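Local coordinates for RhCC (Rhodococcus jostii, PDB 4U5R), which is an unusual cofactor-independent oxygenase of the tautomerase superfamily, built as a trimer, which can bind magnesium, at residues B[33-38]-B[130-135]; B[62-67]-B[99-104]; B[70-75]-B[105-110]; B[114-119]-B[135-140]. The protein carries 1 engineered substitution. One frame throughout, in Å; residues are numbered along the deposited sequence.

Interaction 1. Residues B[33-38]-B[130-135]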
# COMPACT_ATOMS: atom_id res chain seq x y z
N ASN B 33 3.98 -6.99 -23.44
CA ASN B 33 2.74 -6.68 -24.17
C ASN B 33 1.50 -6.76 -23.28
O ASN B 33 0.51 -7.42 -23.60
CB ASN B 33 2.56 -7.59 -25.39
CG ASN B 33 1.41 -7.13 -26.30
OD1 ASN B 33 1.28 -5.94 -26.61
ND2 ASN B 33 0.57 -8.07 -26.72
N LEU B 34 1.57 -6.08 -22.15
CA LEU B 34 0.43 -5.93 -21.28
C LEU B 34 -0.56 -4.98 -21.93
O LEU B 34 -0.16 -4.02 -22.60
CB LEU B 34 0.88 -5.40 -19.92
CG LEU B 34 0.47 -6.12 -18.65
CD1 LEU B 34 0.79 -7.59 -18.79
CD2 LEU B 34 1.21 -5.53 -17.45
N PRO B 35 -1.86 -5.23 -21.74
CA PRO B 35 -2.86 -4.24 -22.13
C PRO B 35 -2.53 -2.90 -21.47
O PRO B 35 -2.19 -2.88 -20.28
CB PRO B 35 -4.17 -4.82 -21.60
CG PRO B 35 -3.91 -6.30 -21.48
CD PRO B 35 -2.45 -6.44 -21.14
N ARG B 36 -2.59 -1.82 -22.23
CA ARG B 36 -2.17 -0.53 -21.71
C ARG B 36 -2.97 -0.15 -20.48
O ARG B 36 -2.40 0.37 -19.51
CB ARG B 36 -2.30 0.56 -22.78
CG ARG B 36 -1.43 0.34 -24.00
CD ARG B 36 -1.73 1.41 -25.03
NE ARG B 36 -1.53 2.72 -24.43
CZ ARG B 36 -0.36 3.34 -24.41
NH1 ARG B 36 -0.25 4.52 -23.83
NH2 ARG B 36 0.70 2.77 -24.97
N PHE B 37 -4.26 -0.45 -20.48
CA PHE B 37 -5.12 -0.00 -19.39
C PHE B 37 -4.87 -0.72 -18.05
O PHE B 37 -5.38 -0.27 -17.03
CB PHE B 37 -6.61 -0.13 -19.76
CG PHE B 37 -7.09 -1.55 -19.88
CD1 PHE B 37 -7.60 -2.22 -18.78
CD2 PHE B 37 -7.07 -2.18 -21.10
CE1 PHE B 37 -8.05 -3.52 -18.91
CE2 PHE B 37 -7.53 -3.48 -21.23
CZ PHE B 37 -8.02 -4.15 -20.13
N TYR B 38 -4.10 -1.82 -18.05
CA TYR B 38 -3.62 -2.43 -16.80
C TYR B 38 -2.76 -1.46 -16.00
O TYR B 38 -2.71 -1.55 -14.77
CB TYR B 38 -2.77 -3.70 -17.04
CG TYR B 38 -3.51 -4.97 -17.38
CD1 TYR B 38 -4.87 -4.97 -17.62
CD2 TYR B 38 -2.83 -6.17 -17.45
CE1 TYR B 38 -5.54 -6.14 -17.95
CE2 TYR B 38 -3.48 -7.35 -17.76
CZ TYR B 38 -4.83 -7.32 -18.01
OH TYR B 38 -5.48 -8.49 -18.34
N LEU B 130 -6.13 -10.03 -26.93
CA LEU B 130 -7.34 -9.36 -27.40
C LEU B 130 -7.67 -8.12 -26.57
O LEU B 130 -8.00 -7.06 -27.10
CB LEU B 130 -8.52 -10.34 -27.36
CG LEU B 130 -9.81 -9.91 -28.05
CD1 LEU B 130 -9.58 -9.73 -29.54
CD2 LEU B 130 -10.91 -10.94 -27.81
N TRP B 131 -7.59 -8.29 -25.26
CA TRP B 131 -7.72 -7.16 -24.35
C TRP B 131 -6.72 -6.06 -24.67
O TRP B 131 -7.06 -4.88 -24.61
CB TRP B 131 -7.55 -7.63 -22.91
CG TRP B 131 -8.76 -8.24 -22.29
CD1 TRP B 131 -9.78 -8.91 -22.92
CD2 TRP B 131 -9.09 -8.23 -20.90
NE1 TRP B 131 -10.72 -9.32 -21.99
CE2 TRP B 131 -10.32 -8.92 -20.75
CE3 TRP B 131 -8.45 -7.72 -19.76
CZ2 TRP B 131 -10.92 -9.09 -19.51
CZ3 TRP B 131 -9.05 -7.91 -18.53
CH2 TRP B 131 -10.28 -8.58 -18.42
N ALA B 132 -5.49 -6.43 -25.02
CA ALA B 132 -4.45 -5.45 -25.34
C ALA B 132 -4.79 -4.71 -26.65
O ALA B 132 -4.74 -3.48 -26.70
CB ALA B 132 -3.09 -6.11 -25.43
N LYS B 133 -5.17 -5.47 -27.67
CA LYS B 133 -5.49 -4.90 -28.98
C LYS B 133 -6.68 -3.94 -28.90
O LYS B 133 -6.68 -2.86 -29.51
CB LYS B 133 -5.78 -6.04 -29.97
CG LYS B 133 -5.96 -5.60 -31.41
CD LYS B 133 -6.29 -6.79 -32.32
CE LYS B 133 -7.59 -7.45 -31.89
NZ LYS B 133 -8.75 -6.51 -31.93
N GLU B 134 -7.71 -4.34 -28.16
CA GLU B 134 -8.90 -3.52 -28.00
C GLU B 134 -8.69 -2.40 -27.00
O GLU B 134 -9.38 -1.38 -27.02
CB GLU B 134 -10.08 -4.39 -27.56
CG GLU B 134 -10.49 -5.40 -28.59
CD GLU B 134 -11.22 -4.75 -29.76
OE1 GLU B 134 -11.70 -3.60 -29.60
OE2 GLU B 134 -11.31 -5.39 -30.83
N ASN B 135 -7.71 -2.62 -26.12
CA ASN B 135 -7.42 -1.76 -24.97
C ASN B 135 -8.63 -1.52 -24.07
O ASN B 135 -8.85 -0.40 -23.60
CB ASN B 135 -6.84 -0.42 -25.43
CG ASN B 135 -6.04 0.26 -24.34
OD1 ASN B 135 -5.62 -0.38 -23.37
ND2 ASN B 135 -5.85 1.57 -24.47
O HOH W 1 -3.18 -2.02 -25.11
O HOH W 2 -4.25 4.19 -23.37
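Phe37 and Tyr38 meet Trp131 where the loop between helix 14-32 and strand 40-46 of this tautomerase-superfamily fold packs against the C-terminal end of helix 126-134. Phe37 and Trp131 cross obliquely. Their planes are 40° apart, and Phe37 CZ comes 3.6 Å from Trp131 CE3. Tyr38 lies at about a right angle to Trp131. Its CE1 edge faces the benzo edge of the indole, and Tyr38 OH is 3.4 Å from Trp131 CE3. One face of the tyrosine ring is covered by Pro35 CG. The same proline carbon reaches across to Ala132 CB at 4.0 Å, so Pro35 is wedged between the tyrosine and the helix. The indole is also held from outside the contact, by a hydrogen bond from its NE1 to Ile138 O. Phe37 packs on Val53 of a second subunit.

Asn135 leaves the helix with positive phi. Its CG is anti to the backbone N (chi1 -158°), which carries the amide back to the loop. Arg36 turns its guanidinium plane 80° from that amide. Its NH1 has a salt bridge to Glu22. One water links Arg36 NE and Asn135 ND2, and another accepts from the backbone N of Arg36 and lies 2.7 Å from Ala132 O. Asn135 OD1 lies at the edge of the Phe37 ring and accepts a weak hydrogen bond from Phe37 N, 3.2 Å long.

Interaction 2. Residues B[62-67]-B[99-104]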
# COMPACT_ATOMS: atom_id res chain seq x y z
N VAL B 62 10.25 13.10 -4.02
CA VAL B 62 9.24 12.31 -4.72
C VAL B 62 9.33 10.85 -4.26
O VAL B 62 10.37 10.21 -4.39
CB VAL B 62 9.41 12.41 -6.25
CG1 VAL B 62 8.40 11.51 -6.95
CG2 VAL B 62 9.27 13.87 -6.72
N ARG B 63 8.25 10.34 -3.69
CA ARG B 63 8.22 8.94 -3.24
C ARG B 63 7.32 8.11 -4.16
O ARG B 63 6.15 8.46 -4.36
CB ARG B 63 7.73 8.87 -1.78
CG ARG B 63 7.94 7.52 -1.08
CD ARG B 63 9.41 7.11 -1.15
NE ARG B 63 9.68 5.96 -0.30
CZ ARG B 63 9.56 4.68 -0.66
NH1 ARG B 63 9.12 4.34 -1.87
NH2 ARG B 63 9.87 3.74 0.23
N ILE B 64 7.86 7.02 -4.71
CA ILE B 64 7.13 6.16 -5.64
C ILE B 64 6.97 4.76 -5.04
O ILE B 64 7.91 4.19 -4.50
CB ILE B 64 7.86 6.02 -7.00
CG1 ILE B 64 8.21 7.39 -7.60
CG2 ILE B 64 7.04 5.12 -7.94
CD1 ILE B 64 9.71 7.73 -7.45
N ARG B 65 5.76 4.21 -5.13
CA ARG B 65 5.52 2.84 -4.67
C ARG B 65 4.64 2.14 -5.67
O ARG B 65 3.69 2.72 -6.15
CB ARG B 65 4.85 2.83 -3.29
CG ARG B 65 4.61 1.43 -2.75
CD ARG B 65 3.57 1.40 -1.64
NE ARG B 65 3.53 0.06 -1.07
CZ ARG B 65 2.88 -0.96 -1.61
NH1 ARG B 65 2.17 -0.79 -2.72
NH2 ARG B 65 2.94 -2.16 -1.03
N LEU B 66 4.90 0.88 -5.99
CA LEU B 66 4.04 0.21 -6.94
C LEU B 66 3.81 -1.23 -6.57
O LEU B 66 4.68 -1.84 -5.98
CB LEU B 66 4.64 0.33 -8.35
CG LEU B 66 6.08 -0.12 -8.63
CD1 LEU B 66 6.21 -0.85 -9.96
CD2 LEU B 66 7.02 1.07 -8.57
N ASP B 67 2.60 -1.73 -6.83
CA ASP B 67 2.32 -3.17 -6.82
C ASP B 67 2.38 -3.76 -8.22
O ASP B 67 1.88 -3.17 -9.18
CB ASP B 67 0.92 -3.48 -6.26
CG ASP B 67 0.78 -3.16 -4.78
OD1 ASP B 67 1.74 -3.25 -4.00
OD2 ASP B 67 -0.36 -2.85 -4.37
N TYR B 99 14.99 16.72 -8.09
CA TYR B 99 14.30 16.13 -6.95
C TYR B 99 15.09 15.01 -6.30
O TYR B 99 15.93 14.37 -6.94
CB TYR B 99 12.94 15.56 -7.37
CG TYR B 99 11.95 16.60 -7.81
CD1 TYR B 99 11.32 17.41 -6.88
CD2 TYR B 99 11.64 16.78 -9.16
CE1 TYR B 99 10.40 18.38 -7.27
CE2 TYR B 99 10.74 17.75 -9.56
CZ TYR B 99 10.13 18.55 -8.61
OH TYR B 99 9.22 19.50 -9.00
N ASP B 100 14.81 14.77 -5.03
CA ASP B 100 15.27 13.57 -4.34
C ASP B 100 14.16 12.55 -4.47
O ASP B 100 13.00 12.93 -4.57
CB ASP B 100 15.59 13.86 -2.87
CG ASP B 100 16.73 14.84 -2.72
OD1 ASP B 100 17.70 14.72 -3.50
OD2 ASP B 100 16.65 15.71 -1.84
N TRP B 101 14.50 11.26 -4.50
CA TRP B 101 13.44 10.26 -4.70
C TRP B 101 13.83 8.87 -4.24
O TRP B 101 15.00 8.55 -4.02
CB TRP B 101 12.99 10.22 -6.19
CG TRP B 101 13.89 9.48 -7.15
CD1 TRP B 101 13.66 8.26 -7.72
CD2 TRP B 101 15.18 9.90 -7.61
NE1 TRP B 101 14.72 7.91 -8.53
CE2 TRP B 101 15.66 8.90 -8.47
CE3 TRP B 101 15.96 11.04 -7.39
CZ2 TRP B 101 16.91 9.00 -9.11
CZ3 TRP B 101 17.20 11.13 -8.01
CH2 TRP B 101 17.66 10.11 -8.86
N GLU B 102 12.80 8.04 -4.09
CA GLU B 102 12.92 6.66 -3.64
C GLU B 102 11.76 5.88 -4.24
O GLU B 102 10.65 6.40 -4.37
CB GLU B 102 12.90 6.57 -2.10
CG GLU B 102 13.08 5.15 -1.58
CD GLU B 102 13.10 5.05 -0.06
OE1 GLU B 102 12.66 5.98 0.63
OE2 GLU B 102 13.56 4.00 0.44
N ILE B 103 12.01 4.63 -4.60
CA ILE B 103 11.02 3.77 -5.24
C ILE B 103 11.13 2.38 -4.66
O ILE B 103 12.23 1.89 -4.38
CB ILE B 103 11.22 3.67 -6.77
CG1 ILE B 103 10.09 2.86 -7.42
CG2 ILE B 103 12.58 3.04 -7.10
CD1 ILE B 103 10.01 3.04 -8.94
N HIS B 104 9.98 1.73 -4.48
CA HIS B 104 9.98 0.30 -4.20
C HIS B 104 8.75 -0.40 -4.76
O HIS B 104 7.73 0.23 -5.06
CB HIS B 104 10.16 0.02 -2.69
CG HIS B 104 8.94 0.27 -1.84
ND1 HIS B 104 8.53 1.53 -1.47
CD2 HIS B 104 8.10 -0.60 -1.22
CE1 HIS B 104 7.46 1.43 -0.69
NE2 HIS B 104 7.18 0.15 -0.52
O HOH W 3 10.74 5.02 2.50
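His104 has chi1 76°, with CG between its backbone N and carbonyl carbon, and Arg63 bends at chi2 (55°). Together these torsions bring the arginine to the edge of the imidazole. Arg63 NH1 donates to His104 ND1 at 2.9 Å. The bond lies in the imidazole plane and close to the guanidinium plane, although the two planes are 73° apart. Glu102 is extended, and its carboxylate sits over one face of the same guanidinium. Arg63 NE and Glu102 OE1 form a salt bridge of 3.1 Å. A water accepts from Arg63 NH2 and lies close to Glu102 OE1. Arg65 CG lies over a face of the His104 ring, 3.5 Å from His104 CE1. The Arg65 side chain is about 4 Å from that of Ala106, the engineered position of the magnesium site.

The backbones form a parallel pair. Ile64 N donates to Glu102 O at 2.9 Å and His104 N returns a bond to Ile64 O at 3.2 Å. Val62 and Leu66 extend the pattern by donating to Asp100 O and His104 O. The opposite sheet face is apolar. Ile103 CD1 meets Leu66 CD2 at 3.6 Å, and Ile64 CD1 lies at the indole edge of Trp101.

His104 NE2 and Arg65 NE both bind Asp67 of a third subunit, and Glu102 bonds to Trp113 there. These strands belong to the beta-alpha-beta unit 61-68, 76-90, 100-107. Helix 76-90 covers Ile64 and Ile103, strand 2-8 flanks strand 61-68, and strand 100-107 pairs antiparallel with a strand of the third subunit.

Interaction 3. Residues B[70-75]-B[105-110]. Engineered in segment 105-110: Ala106 (natural residue Asp).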
# COMPACT_ATOMS: atom_id res chain seq x y z
N ALA B 70 -0.10 -8.59 -12.23
CA ALA B 70 -0.33 -9.47 -13.37
C ALA B 70 0.80 -10.48 -13.54
O ALA B 70 0.56 -11.65 -13.85
CB ALA B 70 -0.53 -8.65 -14.64
N ARG B 71 2.04 -10.04 -13.34
CA ARG B 71 3.18 -10.91 -13.55
C ARG B 71 4.05 -11.01 -12.30
O ARG B 71 4.12 -10.08 -11.50
CB ARG B 71 4.04 -10.41 -14.72
CG ARG B 71 3.33 -10.28 -16.06
CD ARG B 71 3.15 -11.63 -16.74
NE ARG B 71 2.92 -11.49 -18.18
CZ ARG B 71 1.73 -11.25 -18.74
NH1 ARG B 71 0.66 -11.10 -17.97
NH2 ARG B 71 1.62 -11.15 -20.05
N GLN B 72 4.72 -12.16 -12.15
CA GLN B 72 5.79 -12.29 -11.17
C GLN B 72 7.12 -12.16 -11.89
O GLN B 72 7.24 -12.53 -13.06
CB GLN B 72 5.72 -13.64 -10.45
CG GLN B 72 4.95 -13.63 -9.15
CD GLN B 72 5.13 -14.91 -8.36
OE1 GLN B 72 5.21 -16.01 -8.93
NE2 GLN B 72 5.23 -14.79 -7.04
N MET B 73 8.12 -11.63 -11.19
CA MET B 73 9.47 -11.55 -11.73
C MET B 73 10.33 -12.58 -11.01
O MET B 73 10.61 -12.44 -9.82
CB MET B 73 10.03 -10.14 -11.56
CG MET B 73 9.28 -9.09 -12.36
SD MET B 73 9.86 -7.41 -12.07
CE MET B 73 9.37 -7.16 -10.37
N GLU B 74 10.74 -13.61 -11.74
CA GLU B 74 11.26 -14.82 -11.11
C GLU B 74 12.79 -14.97 -11.08
O GLU B 74 13.29 -15.94 -10.52
CB GLU B 74 10.66 -16.05 -11.81
CG GLU B 74 9.15 -16.12 -11.73
CD GLU B 74 8.60 -17.43 -12.27
OE1 GLU B 74 9.31 -18.46 -12.16
OE2 GLU B 74 7.48 -17.43 -12.80
N THR B 75 13.52 -14.03 -11.68
CA THR B 75 14.98 -14.11 -11.66
C THR B 75 15.58 -12.79 -11.22
O THR B 75 14.95 -11.75 -11.38
CB THR B 75 15.58 -14.48 -13.03
OG1 THR B 75 15.28 -13.43 -13.97
CG2 THR B 75 15.02 -15.80 -13.54
N ILE B 105 8.89 -1.72 -4.96
CA ILE B 105 7.86 -2.56 -5.55
C ILE B 105 7.45 -3.71 -4.62
O ILE B 105 8.27 -4.31 -3.94
CB ILE B 105 8.31 -3.20 -6.87
CG1 ILE B 105 9.08 -2.20 -7.74
CG2 ILE B 105 7.12 -3.82 -7.60
CD1 ILE B 105 9.38 -2.70 -9.15
N ALA B 106 6.16 -4.01 -4.62
CA ALA B 106 5.65 -5.20 -3.97
C ALA B 106 4.94 -6.06 -5.01
O ALA B 106 4.43 -5.53 -6.00
CB ALA B 106 4.71 -4.83 -2.84
N GLU B 107 4.93 -7.37 -4.81
CA GLU B 107 4.20 -8.28 -5.67
C GLU B 107 3.02 -8.80 -4.86
O GLU B 107 3.19 -9.24 -3.71
CB GLU B 107 5.11 -9.42 -6.16
CG GLU B 107 6.32 -8.93 -6.96
CD GLU B 107 7.16 -10.05 -7.56
OE1 GLU B 107 7.58 -10.95 -6.80
OE2 GLU B 107 7.39 -10.04 -8.78
N THR B 108 1.83 -8.71 -5.44
CA THR B 108 0.59 -9.10 -4.78
C THR B 108 -0.08 -10.21 -5.60
O THR B 108 0.24 -10.38 -6.78
CB THR B 108 -0.37 -7.89 -4.58
OG1 THR B 108 -0.89 -7.47 -5.85
CG2 THR B 108 0.36 -6.69 -3.94
N PRO B 109 -0.97 -11.00 -4.97
CA PRO B 109 -1.52 -12.20 -5.63
C PRO B 109 -2.35 -11.94 -6.88
O PRO B 109 -3.36 -11.21 -6.84
CB PRO B 109 -2.41 -12.82 -4.54
CG PRO B 109 -1.89 -12.31 -3.27
CD PRO B 109 -1.32 -10.95 -3.54
N MET B 110 -1.96 -12.56 -7.99
CA MET B 110 -2.63 -12.36 -9.27
C MET B 110 -4.12 -12.73 -9.23
O MET B 110 -4.91 -12.17 -9.99
CB MET B 110 -1.93 -13.17 -10.36
CG MET B 110 -2.38 -12.86 -11.77
SD MET B 110 -1.42 -13.80 -12.98
CE MET B 110 -1.78 -15.48 -12.47
O HOH W 4 6.41 -8.51 -10.81
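The carboxylate of Glu107 meets the backbone N of Met73 with the syn lone pair of OE2, the one on the side of the other oxygen. The bond from Met73 N to Glu107 OE2 is 3.0 Å long and nearly straight, at 161°. The same oxygen accepts from a water at 2.7 Å, and that water also donates to Arg71 O at 2.9 Å. Two donors therefore grip OE2. Gln72 CA packs beside it, 3.7 Å away. Met73 bends at chi3 (-67°), which turns its CE back to 3.8 Å from Glu107 OE2.

The contact joins the start of the crossover in a beta-alpha-beta unit to the end of its second strand. Residues 70-75 lead from strand 61-68 into helix 76-90, and Thr75 is the N-cap of that helix. Glu107 stands at the end of strand 100-107. Its other oxygen, OE1, has a long, weak ion pair with Arg79 of the helix. Ala106, just before Glu107 in the chain, is engineered and replaces the magnesium-binding aspartate of the natural protein. Its side chain takes no part here. Farther along the chain, Met110 reaches back to Ala70, its SD 3.0 Å from Ala70 O.

Interaction 4. Residues B[114-119]-B[135-140]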
# COMPACT_ATOMS: atom_id res chain seq x y z
N ARG B 114 -9.45 -7.91 -9.89
CA ARG B 114 -10.47 -7.85 -10.93
C ARG B 114 -10.38 -6.49 -11.58
O ARG B 114 -10.07 -5.49 -10.92
CB ARG B 114 -11.88 -8.07 -10.35
CG ARG B 114 -12.08 -9.39 -9.60
CD ARG B 114 -12.13 -10.55 -10.58
NE ARG B 114 -12.45 -11.82 -9.94
CZ ARG B 114 -11.55 -12.71 -9.52
NH1 ARG B 114 -10.25 -12.47 -9.63
NH2 ARG B 114 -11.97 -13.84 -8.96
N THR B 115 -10.66 -6.42 -12.87
CA THR B 115 -10.78 -5.12 -13.52
C THR B 115 -12.12 -5.05 -14.25
O THR B 115 -12.49 -5.98 -14.97
CB THR B 115 -9.59 -4.84 -14.46
OG1 THR B 115 -9.68 -3.47 -14.93
CG2 THR B 115 -9.54 -5.84 -15.62
N GLN B 116 -12.86 -3.96 -14.04
CA GLN B 116 -14.26 -3.83 -14.47
C GLN B 116 -15.11 -5.04 -14.06
O GLN B 116 -16.04 -5.44 -14.78
CB GLN B 116 -14.34 -3.61 -15.99
CG GLN B 116 -15.43 -2.64 -16.44
CD GLN B 116 -15.08 -1.17 -16.26
OE1 GLN B 116 -14.09 -0.81 -15.61
NE2 GLN B 116 -15.89 -0.31 -16.84
N GLY B 117 -14.80 -5.59 -12.89
CA GLY B 117 -15.48 -6.75 -12.35
C GLY B 117 -15.12 -8.08 -13.00
O GLY B 117 -15.70 -9.10 -12.65
N LEU B 118 -14.17 -8.06 -13.94
CA LEU B 118 -13.81 -9.25 -14.71
C LEU B 118 -12.52 -9.89 -14.21
O LEU B 118 -11.61 -9.19 -13.76
CB LEU B 118 -13.66 -8.91 -16.20
CG LEU B 118 -14.86 -8.30 -16.92
CD1 LEU B 118 -14.49 -7.87 -18.34
CD2 LEU B 118 -16.02 -9.29 -16.93
N VAL B 119 -12.44 -11.21 -14.34
CA VAL B 119 -11.19 -11.93 -14.13
C VAL B 119 -10.26 -11.64 -15.29
O VAL B 119 -10.59 -11.96 -16.43
CB VAL B 119 -11.43 -13.46 -14.03
CG1 VAL B 119 -10.10 -14.22 -13.94
CG2 VAL B 119 -12.34 -13.79 -12.86
N ASN B 135 -7.71 -2.62 -26.12
CA ASN B 135 -7.42 -1.76 -24.97
C ASN B 135 -8.63 -1.52 -24.07
O ASN B 135 -8.85 -0.40 -23.60
CB ASN B 135 -6.84 -0.42 -25.43
CG ASN B 135 -6.04 0.26 -24.34
OD1 ASN B 135 -5.62 -0.38 -23.37
ND2 ASN B 135 -5.85 1.57 -24.47
N ARG B 136 -9.38 -2.58 -23.82
CA ARG B 136 -10.48 -2.53 -22.87
C ARG B 136 -10.72 -3.93 -22.33
O ARG B 136 -10.41 -4.91 -22.99
CB ARG B 136 -11.75 -1.95 -23.51
CG ARG B 136 -12.23 -2.72 -24.72
CD ARG B 136 -13.39 -2.01 -25.41
NE ARG B 136 -13.04 -0.65 -25.79
CZ ARG B 136 -12.47 -0.30 -26.95
NH1 ARG B 136 -12.17 -1.22 -27.86
NH2 ARG B 136 -12.19 0.98 -27.19
N PRO B 137 -11.23 -4.03 -21.11
CA PRO B 137 -11.53 -5.38 -20.61
C PRO B 137 -12.81 -5.93 -21.24
O PRO B 137 -13.89 -5.43 -20.96
CB PRO B 137 -11.68 -5.19 -19.10
CG PRO B 137 -11.96 -3.75 -18.92
CD PRO B 137 -11.36 -3.00 -20.07
N ILE B 138 -12.66 -6.96 -22.07
CA ILE B 138 -13.77 -7.57 -22.78
C ILE B 138 -14.33 -8.76 -22.02
O ILE B 138 -13.60 -9.70 -21.71
CB ILE B 138 -13.37 -8.06 -24.20
CG1 ILE B 138 -12.67 -6.95 -25.00
CG2 ILE B 138 -14.59 -8.60 -24.93
CD1 ILE B 138 -13.60 -5.91 -25.55
N PRO B 139 -15.64 -8.73 -21.70
CA PRO B 139 -16.26 -9.90 -21.07
C PRO B 139 -16.03 -11.17 -21.87
O PRO B 139 -16.16 -11.15 -23.10
CB PRO B 139 -17.74 -9.54 -21.04
CG PRO B 139 -17.75 -8.03 -20.97
CD PRO B 139 -16.58 -7.60 -21.82
N TYR B 140 -15.68 -12.26 -21.19
CA TYR B 140 -15.32 -13.50 -21.87
C TYR B 140 -15.57 -14.70 -20.97
O TYR B 140 -15.77 -14.56 -19.75
CB TYR B 140 -13.85 -13.47 -22.33
CG TYR B 140 -12.85 -13.60 -21.20
CD1 TYR B 140 -12.59 -12.54 -20.35
CD2 TYR B 140 -12.17 -14.79 -20.99
CE1 TYR B 140 -11.68 -12.66 -19.31
CE2 TYR B 140 -11.26 -14.93 -19.96
CZ TYR B 140 -11.02 -13.86 -19.12
OH TYR B 140 -10.13 -14.01 -18.09
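Leu118 and Pro137 meet at the centre of this surface contact. Leu118 CD1 lies 4.0 Å from Pro137 CB and 3.6 Å from Pro137 O. The same methyl continues along the chain to the next proline, 4.1 Å from Pro139 CD. Leu118 CG is anti to its carbonyl carbon (chi1 -58°), and the branch reaches over the backbone that joins the two prolines. Pro137 is also touched from the turn. Its CG meets Gln116 CB at 3.8 Å, and its CB meets Thr115 CG2 at 4.1 Å. At the other end, Tyr140 OH donates to Val119 O at 2.7 Å. The hydroxyl comes from above the carbonyl plane, 43° out of it, while the carbonyl oxygen lies at the edge of the phenol ring.

The next shell sets these groups in place. Leu118 N bonds to Thr115 O at 2.9 Å, and Thr115 N bonds to Leu118 O. Trp131 of helix 126-134 packs against Thr115, Leu118 and Pro137. Tyr140 rests on Met127 of that helix. The amide of Gln116 points to a second subunit, where it bonds with Asp100 and Trp101.

Thr115 to Leu118 form a type I' turn, with positive phi at Gln116 and Gly117. The turn begins on the last residue of strand 113-115, which adds antiparallel to the sheet of the second subunit. Extension of one subunit's sheet by a strand of the next is characteristic of tautomerase-superfamily trimers.

In the fold
Along the chain, interaction 1 encloses interactions 2 and 3 in its loop and crosses interaction 4. Interactions 2 and 3 also cross. They share strand 100-107, next to strand 61-68 in the sheet, and their centres are about 18 Å apart. Interactions 1 and 4 are neighbours, with centres about 10 Å apart. They share Asn135 and touch through Trp131 and Phe37. Leu34 on Arg71 joins interactions 1 and 3. Interactions 2 and 4 lie on opposite sides of the chain's centre, about 29 Å apart between contact centres. Between subunits they meet: Gln116 of one bonds to Asp100 and Trp101 of the next. The core sheet and residues 114-116 thus meet across the subunit interface.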